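PDB 6DX3: RNA-dependent RNA polymerase from Taggert virus, which probably acts, through its viral OTU domain, as a cysteine protease that cleaves ubiquitin from proteins of the infected host. Local coordinates for residues 44-47 against 52-55; 47-52 against 110-115; 59-64 against 106-111; 67-72 against 87-92. All blocks are in the same frame, centred on the assembly; numbering follows the deposited sequence.

Overall arrangement
Interactions 1 and 2 both use helix 40-49, interaction 3 packs against them through Ile61 and Phe108, and helix 57-72 carries the chain on to interaction 4. The segments of interactions 1 and 2 overlap in sequence at Cys47 and Glu52, with no other touch between them, their centres about 10 Å apart. Interaction 3 joins interaction 1 where Ile61 packs on Leu45 and Ala46, and interaction 2, centred 9 Å away, where Phe108 packs on Met49 and Val114. Interaction 4, centred 11 Å from interaction 3, adds helix 86-93 to the far end of helix 57-72; Phe107 meets both Ala68 and Tyr89 there. Interactions 1 and 4 lie about 22 Å apart, centre to centre. A magnesium ion sits about 11 Å from the side chain of Gln53 in interaction 1.

Interaction 1. Residues 44-47 against 52-55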
loop_
_atom_site.group_PDB
_atom_site.type_symbol
_atom_site.label_atom_id
_atom_site.label_comp_id
_atom_site.label_asym_id
_atom_site.label_seq_id
_atom_site.Cartn_x
_atom_site.Cartn_y
_atom_site.Cartn_z
ATOM N N SER A 44 5.536 5.497 -2.258
ATOM C CA SER A 44 4.131 5.738 -2.568
ATOM C C SER A 44 3.285 5.859 -1.309
ATOM O O SER A 44 2.323 6.632 -1.286
ATOM C CB SER A 44 3.596 4.622 -3.466
ATOM O OG SER A 44 3.959 3.353 -2.955
ATOM N N LEU A 45 3.622 5.108 -0.257
ATOM C CA LEU A 45 2.938 5.284 1.019
ATOM C C LEU A 45 3.274 6.635 1.643
ATOM O O LEU A 45 2.406 7.281 2.243
ATOM C CB LEU A 45 3.299 4.144 1.969
ATOM C CG LEU A 45 2.702 2.779 1.619
ATOM C CD1 LEU A 45 3.181 1.714 2.595
ATOM C CD2 LEU A 45 1.187 2.853 1.600
ATOM N N ALA A 46 4.527 7.082 1.515
ATOM C CA ALA A 46 4.876 8.416 1.997
ATOM C C ALA A 46 4.168 9.497 1.192
ATOM O O ALA A 46 3.833 10.557 1.735
ATOM C CB ALA A 46 6.389 8.628 1.944
ATOM N N CYS A 47 3.931 9.245 -0.097
ATOM C CA CYS A 47 3.230 10.214 -0.931
ATOM C C CYS A 47 1.806 10.439 -0.446
ATOM O O CYS A 47 1.267 11.542 -0.588
ATOM C CB CYS A 47 3.232 9.749 -2.389
ATOM S SG CYS A 47 2.682 10.990 -3.581
ATOM N N GLU A 52 4.529 17.472 1.815
ATOM C CA GLU A 52 5.860 17.892 1.373
ATOM C C GLU A 52 6.812 16.694 1.332
ATOM O O GLU A 52 7.795 16.611 2.069
ATOM C CB GLU A 52 6.398 18.995 2.278
ATOM C CG GLU A 52 5.525 20.236 2.323
ATOM C CD GLU A 52 5.417 20.917 0.974
ATOM O OE1 GLU A 52 6.342 21.675 0.615
ATOM O OE2 GLU A 52 4.407 20.691 0.272
ATOM N N GLN A 53 6.495 15.753 0.442
ATOM C CA GLN A 53 7.286 14.532 0.332
ATOM C C GLN A 53 8.707 14.852 -0.121
ATOM O O GLN A 53 8.917 15.639 -1.049
ATOM C CB GLN A 53 6.628 13.554 -0.644
ATOM C CG GLN A 53 7.330 12.201 -0.727
ATOM C CD GLN A 53 6.781 11.312 -1.827
ATOM O OE1 GLN A 53 5.921 11.725 -2.607
ATOM N NE2 GLN A 53 7.278 10.083 -1.898
ATOM N N GLN A 54 9.675 14.240 0.546
ATOM C CA GLN A 54 11.087 14.375 0.229
ATOM C C GLN A 54 11.632 13.047 -0.280
ATOM O O GLN A 54 11.001 11.999 -0.103
ATOM C CB GLN A 54 11.876 14.832 1.464
ATOM C CG GLN A 54 11.369 16.131 2.052
ATOM C CD GLN A 54 11.718 17.326 1.198
ATOM O OE1 GLN A 54 10.845 18.114 0.837
ATOM N NE2 GLN A 54 13.000 17.475 0.875
ATOM N N PRO A 55 12.791 13.053 -0.946
ATOM C CA PRO A 55 13.351 11.781 -1.438
ATOM C C PRO A 55 13.584 10.749 -0.350
ATOM O O PRO A 55 13.541 9.545 -0.634
ATOM C CB PRO A 55 14.670 12.214 -2.092
ATOM C CG PRO A 55 14.427 13.622 -2.510
ATOM C CD PRO A 55 13.545 14.216 -1.453
#
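Gln53 lays its amide against the last turns of helix 40-49, one face over Cys47 CA, with Cys47 as its main partner and Ala46 as a lesser one. Its CG is anti to the backbone N (chi1 -175°) and the chain stays extended beyond it, which carries the amide across to the helix. The tight part is here: Gln53 OE1 reaches past the alpha carbon to lie 3.3 Å from Cys47 CB and 3.5 Å from Cys47 SG, while Gln53 CD rests 3.8 Å from Cys47 CA. These are van der Waals contacts, the sulfur and beta carbon of Cys47 bearing on the oxygen end of the amide. The nitrogen end sits more loosely, with Gln53 NE2 4.2 Å from Ala46 CB, but it has a polar partner outside the two segments, donating a hydrogen bond to OE1 of Gln34. That bond is consistent with the oxygen end facing the cysteine. The solvent side is quite different. Gln53 itself is only partly exposed, but Glu52, Gln54 and Pro55 are open to solvent, and the loop touches helix segment 44-47 through Gln53 alone. The contact thus closes the short connection between two successive helices, and Gln54 N is bonded to Ser57 OG where the next one starts. On the buried side, Ala46 packs against Ser57 and Ile61 of helix 57-72, whereas Cys47 leans on Tyr153 of strand 150-156 and on Thr162 in the C-terminal loop, which places this turn of helix 40-49 between a helix and the sheet.

Interaction 2. Residues 47-52 against 110-115; sequences CGMIEE and QKAKVT
Lys113 NZ donates a 3.0 Å hydrogen bond to Lys111 O, folding the lysine chain back over the end of helix 102-112 and bracketing Ala112, whose methyl meets Met49 across the contact. The ammonium approaches from above the carbonyl plane, 37° out of it. Lys113 is the first residue to leave the helix, with a left-handed backbone (phi 52°), and this turn redirects the chain so that Val114 as well as Ala112 faces helix 40-49. Met49 supplies the whole opposing surface. Its chain bends at both chi2 and chi3, which brings sulfur and terminal methyl to different partners: Met49 CE stands 4.2 Å from Ala112 CB, and Met49 SD 4.1 Å from Val114 CG1. The Met49 and Val114 side chains run past one another in opposite directions, touching alongside with one branch of the valine. At these separations the fit is modest, and the three residues remain partly exposed. Beneath them the packing continues inward, since Met49 and Val114 both also rest on Phe108 of helix 102-112 and on Ile142 of strand 142-147. Helix 102-112 turning sharply into strand 116-121 of the mixed sheet, and touched at the turn by the neighbouring helix through one methionine, is as expected of an OTU-like alpha/beta cysteine protease fold.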
loop_
_atom_site.group_PDB
_atom_site.type_symbol
_atom_site.label_atom_id
_atom_site.label_comp_id
_atom_site.label_asym_id
_atom_site.label_seq_id
_atom_site.Cartn_x
_atom_site.Cartn_y
_atom_site.Cartn_z
ATOM N N CYS A 47 3.931 9.245 -0.097
ATOM C CA CYS A 47 3.230 10.214 -0.931
ATOM C C CYS A 47 1.806 10.439 -0.446
ATOM O O CYS A 47 1.267 11.542 -0.588
ATOM C CB CYS A 47 3.232 9.749 -2.389
ATOM S SG CYS A 47 2.682 10.990 -3.581
ATOM N N GLY A 48 1.183 9.412 0.132
ATOM C CA GLY A 48 -0.150 9.559 0.679
ATOM C C GLY A 48 -0.219 10.128 2.079
ATOM O O GLY A 48 -1.299 10.540 2.508
ATOM N N MET A 49 0.904 10.162 2.797
ATOM C CA MET A 49 0.939 10.619 4.179
ATOM C C MET A 49 1.601 11.975 4.369
ATOM O O MET A 49 1.291 12.663 5.344
ATOM C CB MET A 49 1.673 9.600 5.060
ATOM C CG MET A 49 1.014 8.231 5.135
ATOM S SD MET A 49 -0.446 8.204 6.191
ATOM C CE MET A 49 0.274 8.594 7.780
ATOM N N ILE A 50 2.508 12.376 3.481
ATOM C CA ILE A 50 3.270 13.613 3.633
ATOM C C ILE A 50 3.030 14.483 2.405
ATOM O O ILE A 50 3.328 14.072 1.277
ATOM C CB ILE A 50 4.771 13.340 3.830
ATOM C CG1 ILE A 50 4.988 12.313 4.946
ATOM C CG2 ILE A 50 5.507 14.632 4.148
ATOM C CD1 ILE A 50 6.442 11.914 5.134
ATOM N N GLU A 51 2.494 15.685 2.628
ATOM C CA GLU A 51 2.261 16.604 1.517
ATOM C C GLU A 51 3.576 17.129 0.950
ATOM O O GLU A 51 3.737 17.221 -0.273
ATOM C CB GLU A 51 1.363 17.757 1.971
ATOM C CG GLU A 51 0.934 18.706 0.857
ATOM C CD GLU A 51 0.031 18.044 -0.171
ATOM O OE1 GLU A 51 0.142 18.391 -1.366
ATOM O OE2 GLU A 51 -0.788 17.178 0.212
ATOM N N GLU A 52 4.529 17.472 1.815
ATOM C CA GLU A 52 5.860 17.892 1.373
ATOM C C GLU A 52 6.812 16.694 1.332
ATOM O O GLU A 52 7.795 16.611 2.069
ATOM C CB GLU A 52 6.398 18.995 2.278
ATOM C CG GLU A 52 5.525 20.236 2.323
ATOM C CD GLU A 52 5.417 20.917 0.974
ATOM O OE1 GLU A 52 6.342 21.675 0.615
ATOM O OE2 GLU A 52 4.407 20.691 0.272
ATOM N N GLN A 110 -2.209 -0.710 10.073
ATOM C CA GLN A 110 -2.516 -0.928 11.483
ATOM C C GLN A 110 -1.845 0.116 12.365
ATOM O O GLN A 110 -2.460 0.619 13.313
ATOM C CB GLN A 110 -2.077 -2.330 11.909
ATOM C CG GLN A 110 -2.817 -3.467 11.221
ATOM C CD GLN A 110 -2.528 -4.808 11.866
ATOM O OE1 GLN A 110 -2.813 -5.015 13.045
ATOM N NE2 GLN A 110 -1.956 -5.725 11.098
ATOM N N LYS A 111 -0.581 0.441 12.083
ATOM C CA LYS A 111 0.152 1.381 12.926
ATOM C C LYS A 111 -0.364 2.802 12.744
ATOM O O LYS A 111 -0.596 3.518 13.726
ATOM C CB LYS A 111 1.646 1.313 12.608
ATOM C CG LYS A 111 2.525 2.234 13.454
ATOM C CD LYS A 111 2.996 1.539 14.720
ATOM C CE LYS A 111 4.295 2.147 15.238
ATOM N NZ LYS A 111 4.143 3.577 15.621
ATOM N N ALA A 112 -0.545 3.232 11.497
ATOM C CA ALA A 112 -0.970 4.598 11.226
ATOM C C ALA A 112 -2.478 4.791 11.311
ATOM O O ALA A 112 -2.936 5.937 11.259
ATOM C CB ALA A 112 -0.481 5.033 9.842
ATOM N N LYS A 113 -3.254 3.715 11.439
ATOM C CA LYS A 113 -4.713 3.797 11.466
ATOM C C LYS A 113 -5.231 4.578 10.259
ATOM O O LYS A 113 -5.994 5.540 10.381
ATOM C CB LYS A 113 -5.208 4.413 12.775
ATOM C CG LYS A 113 -5.171 3.461 13.962
ATOM C CD LYS A 113 -5.318 4.205 15.273
ATOM C CE LYS A 113 -4.020 4.195 16.061
ATOM N NZ LYS A 113 -2.877 4.670 15.232
ATOM N N VAL A 114 -4.780 4.167 9.078
ATOM C CA VAL A 114 -5.192 4.759 7.814
ATOM C C VAL A 114 -5.510 3.626 6.851
ATOM O O VAL A 114 -4.860 2.576 6.880
ATOM C CB VAL A 114 -4.104 5.695 7.236
ATOM C CG1 VAL A 114 -2.822 4.921 6.950
ATOM C CG2 VAL A 114 -4.603 6.394 5.975
ATOM N N THR A 115 -6.521 3.829 6.015
ATOM C CA THR A 115 -6.932 2.821 5.050
ATOM C C THR A 115 -6.112 2.964 3.776
ATOM O O THR A 115 -5.843 4.078 3.318
ATOM C CB THR A 115 -8.426 2.950 4.745
ATOM O OG1 THR A 115 -9.178 2.768 5.952
ATOM C CG2 THR A 115 -8.861 1.911 3.727
#

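Interaction 3. Residues 59-64 against 106-111; sequences KLIKEQ and NFFSQK
Ile61 overlaps the Phe108 ring with two branches. Its CG2 lies 4.2 Å above one face, displaced toward the rim, while Ile61 CD1 approaches obliquely and comes to 3.7 Å from Phe108 CE1 and almost as near to CZ. The first torsion of Phe108 (chi1 178°) sets CG trans to the amide nitrogen and swings the ring out from helix 106-111 toward the other helix. A third carbon touches the same ring at its edge: Gln64 CB, 4.3 Å from Phe108 CD1 and near the ring plane. One turn farther along, Gln64 and Lys111 cross at about a right angle and form the polar half of the contact. Lys111 NZ donates a 3.0 Å hydrogen bond to Gln64 OE1, tilted 24° from the carbonyl plane. The lysine chain, bent at chi2 and chi4, curls round that oxygen so that Lys111 CG and CE also approach Gln64 OE1 at 3.5 Å. The axes of segments 59-64 and 106-111 are perpendicular, with a closest approach of 10.1 Å, a spacing filled by these side chains. The ring also faces helix 40-49, which makes it a meeting point of three helices. Chemically, a buried apolar pair is flanked by a partly exposed amide whose oxygen a positive charge would polarise, and the bond settles which end of the Gln64 amide faces Lys111.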
loop_
_atom_site.group_PDB
_atom_site.type_symbol
_atom_site.label_atom_id
_atom_site.label_comp_id
_atom_site.label_asym_id
_atom_site.label_seq_id
_atom_site.Cartn_x
_atom_site.Cartn_y
_atom_site.Cartn_z
ATOM N N LYS A 59 11.904 6.572 4.138
ATOM C CA LYS A 59 12.550 6.040 5.333
ATOM C C LYS A 59 11.636 6.157 6.546
ATOM O O LYS A 59 11.592 5.252 7.388
ATOM C CB LYS A 59 13.872 6.766 5.588
ATOM C CG LYS A 59 14.972 6.436 4.591
ATOM C CD LYS A 59 16.336 6.868 5.122
ATOM C CE LYS A 59 17.434 6.631 4.097
ATOM N NZ LYS A 59 18.782 6.989 4.623
ATOM N N LEU A 60 10.904 7.270 6.652
ATOM C CA LEU A 60 9.907 7.408 7.711
ATOM C C LEU A 60 8.922 6.249 7.681
ATOM O O LEU A 60 8.549 5.712 8.731
ATOM C CB LEU A 60 9.162 8.737 7.560
ATOM C CG LEU A 60 9.920 10.052 7.764
ATOM C CD1 LEU A 60 8.943 11.214 7.779
ATOM C CD2 LEU A 60 10.739 10.037 9.043
ATOM N N ILE A 61 8.501 5.845 6.480
ATOM C CA ILE A 61 7.523 4.771 6.344
ATOM C C ILE A 61 8.133 3.434 6.732
ATOM O O ILE A 61 7.528 2.651 7.475
ATOM C CB ILE A 61 6.972 4.747 4.906
ATOM C CG1 ILE A 61 6.316 6.085 4.569
ATOM C CG2 ILE A 61 5.984 3.608 4.721
ATOM C CD1 ILE A 61 5.237 6.487 5.550
ATOM N N LYS A 62 9.343 3.155 6.242
ATOM C CA LYS A 62 9.973 1.856 6.458
ATOM C C LYS A 62 10.293 1.621 7.930
ATOM O O LYS A 62 10.173 0.495 8.425
ATOM C CB LYS A 62 11.237 1.760 5.602
ATOM C CG LYS A 62 11.839 0.380 5.490
ATOM C CD LYS A 62 12.779 0.305 4.291
ATOM C CE LYS A 62 13.689 -0.907 4.385
ATOM N NZ LYS A 62 14.307 -1.277 3.081
ATOM N N GLU A 63 10.707 2.668 8.646
ATOM C CA GLU A 63 10.968 2.518 10.073
ATOM C C GLU A 63 9.683 2.229 10.840
ATOM O O GLU A 63 9.688 1.448 11.799
ATOM C CB GLU A 63 11.650 3.772 10.617
ATOM C CG GLU A 63 12.993 4.073 9.975
ATOM C CD GLU A 63 13.513 5.443 10.347
ATOM O OE1 GLU A 63 12.735 6.236 10.917
ATOM O OE2 GLU A 63 14.696 5.727 10.067
ATOM N N GLN A 64 8.572 2.845 10.426
ATOM C CA GLN A 64 7.294 2.588 11.071
ATOM C C GLN A 64 6.808 1.167 10.815
ATOM O O GLN A 64 6.161 0.573 11.683
ATOM C CB GLN A 64 6.253 3.596 10.585
ATOM C CG GLN A 64 6.454 5.005 11.121
ATOM C CD GLN A 64 6.038 5.134 12.571
ATOM O OE1 GLN A 64 4.944 4.721 12.952
ATOM N NE2 GLN A 64 6.914 5.699 13.389
ATOM N N ASN A 106 -0.108 -3.868 5.140
ATOM C CA ASN A 106 -0.918 -4.363 6.248
ATOM C C ASN A 106 -0.444 -3.784 7.574
ATOM O O ASN A 106 -1.232 -3.212 8.335
ATOM C CB ASN A 106 -0.865 -5.896 6.267
ATOM C CG ASN A 106 -1.944 -6.517 7.138
ATOM O OD1 ASN A 106 -2.325 -5.966 8.173
ATOM N ND2 ASN A 106 -2.433 -7.684 6.725
ATOM N N PHE A 107 0.857 -3.899 7.854
ATOM C CA PHE A 107 1.383 -3.430 9.134
ATOM C C PHE A 107 1.300 -1.913 9.257
ATOM O O PHE A 107 0.956 -1.392 10.324
ATOM C CB PHE A 107 2.823 -3.911 9.313
ATOM C CG PHE A 107 2.925 -5.340 9.758
ATOM C CD1 PHE A 107 2.106 -5.824 10.765
ATOM C CD2 PHE A 107 3.829 -6.204 9.159
ATOM C CE1 PHE A 107 2.192 -7.142 11.176
ATOM C CE2 PHE A 107 3.920 -7.526 9.566
ATOM C CZ PHE A 107 3.102 -7.995 10.573
ATOM N N PHE A 108 1.613 -1.183 8.182
ATOM C CA PHE A 108 1.572 0.275 8.262
ATOM C C PHE A 108 0.152 0.780 8.483
ATOM O O PHE A 108 -0.064 1.726 9.252
ATOM C CB PHE A 108 2.164 0.896 6.998
ATOM C CG PHE A 108 2.108 2.398 6.983
ATOM C CD1 PHE A 108 3.006 3.146 7.728
ATOM C CD2 PHE A 108 1.155 3.063 6.226
ATOM C CE1 PHE A 108 2.954 4.528 7.718
ATOM C CE2 PHE A 108 1.100 4.446 6.213
ATOM C CZ PHE A 108 2.000 5.178 6.957
ATOM N N SER A 109 -0.826 0.166 7.814
ATOM C CA SER A 109 -2.218 0.566 7.991
ATOM C C SER A 109 -2.667 0.369 9.433
ATOM O O SER A 109 -3.427 1.184 9.971
ATOM C CB SER A 109 -3.113 -0.226 7.039
ATOM O OG SER A 109 -3.009 -1.617 7.294
ATOM N N GLN A 110 -2.209 -0.710 10.073
ATOM C CA GLN A 110 -2.516 -0.928 11.483
ATOM C C GLN A 110 -1.845 0.116 12.365
ATOM O O GLN A 110 -2.460 0.619 13.313
ATOM C CB GLN A 110 -2.077 -2.330 11.909
ATOM C CG GLN A 110 -2.817 -3.467 11.221
ATOM C CD GLN A 110 -2.528 -4.808 11.866
ATOM O OE1 GLN A 110 -2.813 -5.015 13.045
ATOM N NE2 GLN A 110 -1.956 -5.725 11.098
ATOM N N LYS A 111 -0.581 0.441 12.083
ATOM C CA LYS A 111 0.152 1.381 12.926
ATOM C C LYS A 111 -0.364 2.802 12.744
ATOM O O LYS A 111 -0.596 3.518 13.726
ATOM C CB LYS A 111 1.646 1.313 12.608
ATOM C CG LYS A 111 2.525 2.234 13.454
ATOM C CD LYS A 111 2.996 1.539 14.720
ATOM C CE LYS A 111 4.295 2.147 15.238
ATOM N NZ LYS A 111 4.143 3.577 15.621
#

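Interaction 4. Residues 67-72 against 87-92; sequences EAAGLF and NGYLAR
A chi1 of 165° turns the Tyr89 ring away from its own amide nitrogen, whereas a chi1 of -65° sets Leu90 CG opposite its carbonyl carbon, and these different torsions bring two neighbouring side chains of helix 86-93 to one methyl, that of Ala69. Tyr89 CE2 comes within 3.7 Å of Ala69 CB. The methyl sits at the edge of the tyrosine ring, near its plane, so the two meet rim to methyl and not over a ring face. Leu90 brings one branch, with Leu90 CD2 3.9 Å from Ala69 CB. The contact is thus small and wholly apolar: the Ala69 methyl lies against a ring edge and a leucine methyl. The nearest CA atoms, of Ala69 and Leu90, are 8.0 Å apart, the remaining gap being spanned mainly by the tyrosine and leucine. In the OTU-like fold of this chain the contact joins the C-terminal end of helix 57-72 to helix 86-93, two helices that are separated in sequence by a long connection with almost no regular structure. Tyr89 has further partners beyond the two segments. Leu103 touches its side chain and the Trp73 ring meets its ring with the planes at about 45°, while at the far end of the side chain its OH is hydrogen-bonded to OE1 of Glu104 on helix 102-112.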
loop_
_atom_site.group_PDB
_atom_site.type_symbol
_atom_site.label_atom_id
_atom_site.label_comp_id
_atom_site.label_asym_id
_atom_site.label_seq_id
_atom_site.Cartn_x
_atom_site.Cartn_y
_atom_site.Cartn_z
ATOM N N GLU A 67 8.502 -1.334 13.358
ATOM C CA GLU A 67 7.876 -1.330 14.674
ATOM C C GLU A 67 6.441 -1.839 14.608
ATOM O O GLU A 67 5.975 -2.493 15.549
ATOM C CB GLU A 67 7.924 0.073 15.283
ATOM C CG GLU A 67 9.311 0.483 15.766
ATOM C CD GLU A 67 9.396 1.944 16.160
ATOM O OE1 GLU A 67 8.624 2.373 17.045
ATOM O OE2 GLU A 67 10.238 2.665 15.582
ATOM N N ALA A 68 5.733 -1.558 13.511
ATOM C CA ALA A 68 4.390 -2.104 13.342
ATOM C C ALA A 68 4.420 -3.626 13.279
ATOM O O ALA A 68 3.535 -4.295 13.824
ATOM C CB ALA A 68 3.739 -1.532 12.085
ATOM N N ALA A 69 5.433 -4.189 12.612
ATOM C CA ALA A 69 5.577 -5.640 12.564
ATOM C C ALA A 69 5.801 -6.220 13.955
ATOM O O ALA A 69 5.193 -7.233 14.320
ATOM C CB ALA A 69 6.731 -6.022 11.636
ATOM N N GLY A 70 6.664 -5.587 14.749
ATOM C CA GLY A 70 6.907 -6.069 16.097
ATOM C C GLY A 70 5.698 -5.962 17.006
ATOM O O GLY A 70 5.570 -6.732 17.962
ATOM N N LEU A 71 4.797 -5.017 16.724
ATOM C CA LEU A 71 3.625 -4.823 17.574
ATOM C C LEU A 71 2.492 -5.777 17.215
ATOM O O LEU A 71 1.752 -6.227 18.098
ATOM C CB LEU A 71 3.130 -3.381 17.469
ATOM C CG LEU A 71 3.918 -2.246 18.133
ATOM C CD1 LEU A 71 3.502 -0.915 17.533
ATOM C CD2 LEU A 71 3.697 -2.237 19.633
ATOM N N PHE A 72 2.334 -6.095 15.930
ATOM C CA PHE A 72 1.126 -6.749 15.442
ATOM C C PHE A 72 1.390 -8.105 14.797
ATOM O O PHE A 72 0.463 -8.686 14.218
ATOM C CB PHE A 72 0.403 -5.842 14.440
ATOM C CG PHE A 72 -0.048 -4.525 15.019
ATOM C CD1 PHE A 72 -1.132 -4.468 15.883
ATOM C CD2 PHE A 72 0.598 -3.348 14.684
ATOM C CE1 PHE A 72 -1.555 -3.264 16.407
ATOM C CE2 PHE A 72 0.182 -2.139 15.208
ATOM C CZ PHE A 72 -0.896 -2.096 16.072
ATOM N N ASN A 87 11.773 -12.484 13.369
ATOM C CA ASN A 87 13.190 -12.143 13.263
ATOM C C ASN A 87 13.693 -12.284 11.831
ATOM O O ASN A 87 14.473 -11.451 11.357
ATOM C CB ASN A 87 14.018 -13.023 14.198
ATOM C CG ASN A 87 13.735 -12.750 15.654
ATOM O OD1 ASN A 87 13.489 -13.672 16.434
ATOM N ND2 ASN A 87 13.769 -11.477 16.038
ATOM N N GLY A 88 13.271 -13.341 11.133
ATOM C CA GLY A 88 13.677 -13.516 9.750
ATOM C C GLY A 88 12.968 -12.572 8.802
ATOM O O GLY A 88 13.540 -12.154 7.791
ATOM N N TYR A 89 11.718 -12.223 9.111
ATOM C CA TYR A 89 10.983 -11.273 8.284
ATOM C C TYR A 89 11.639 -9.899 8.318
ATOM O O TYR A 89 11.854 -9.275 7.273
ATOM C CB TYR A 89 9.529 -11.199 8.750
ATOM C CG TYR A 89 8.743 -10.021 8.220
ATOM C CD1 TYR A 89 8.184 -10.048 6.949
ATOM C CD2 TYR A 89 8.541 -8.888 9.002
ATOM C CE1 TYR A 89 7.456 -8.978 6.467
ATOM C CE2 TYR A 89 7.815 -7.811 8.529
ATOM C CZ TYR A 89 7.274 -7.861 7.262
ATOM O OH TYR A 89 6.549 -6.790 6.787
ATOM N N LEU A 90 11.977 -9.418 9.519
ATOM C CA LEU A 90 12.610 -8.108 9.642
ATOM C C LEU A 90 13.986 -8.095 8.990
ATOM O O LEU A 90 14.386 -7.091 8.390
ATOM C CB LEU A 90 12.713 -7.710 11.117
ATOM C CG LEU A 90 11.400 -7.472 11.871
ATOM C CD1 LEU A 90 11.665 -7.202 13.347
ATOM C CD2 LEU A 90 10.607 -6.328 11.246
ATOM N N ALA A 91 14.727 -9.202 9.093
ATOM C CA ALA A 91 16.055 -9.254 8.491
ATOM C C ALA A 91 15.993 -9.106 6.975
ATOM O O ALA A 91 16.952 -8.630 6.357
ATOM C CB ALA A 91 16.758 -10.558 8.871
ATOM N N ARG A 92 14.875 -9.500 6.362
ATOM C CA ARG A 92 14.714 -9.362 4.920
ATOM C C ARG A 92 14.217 -7.976 4.524
ATOM O O ARG A 92 14.838 -7.312 3.692
ATOM C CB ARG A 92 13.752 -10.428 4.388
ATOM C CG ARG A 92 13.346 -10.198 2.942
ATOM C CD ARG A 92 12.471 -11.324 2.411
ATOM N NE ARG A 92 11.211 -11.435 3.140
ATOM C CZ ARG A 92 10.138 -10.695 2.886
ATOM N NH1 ARG A 92 10.172 -9.785 1.922
ATOM N NH2 ARG A 92 9.029 -10.865 3.594
#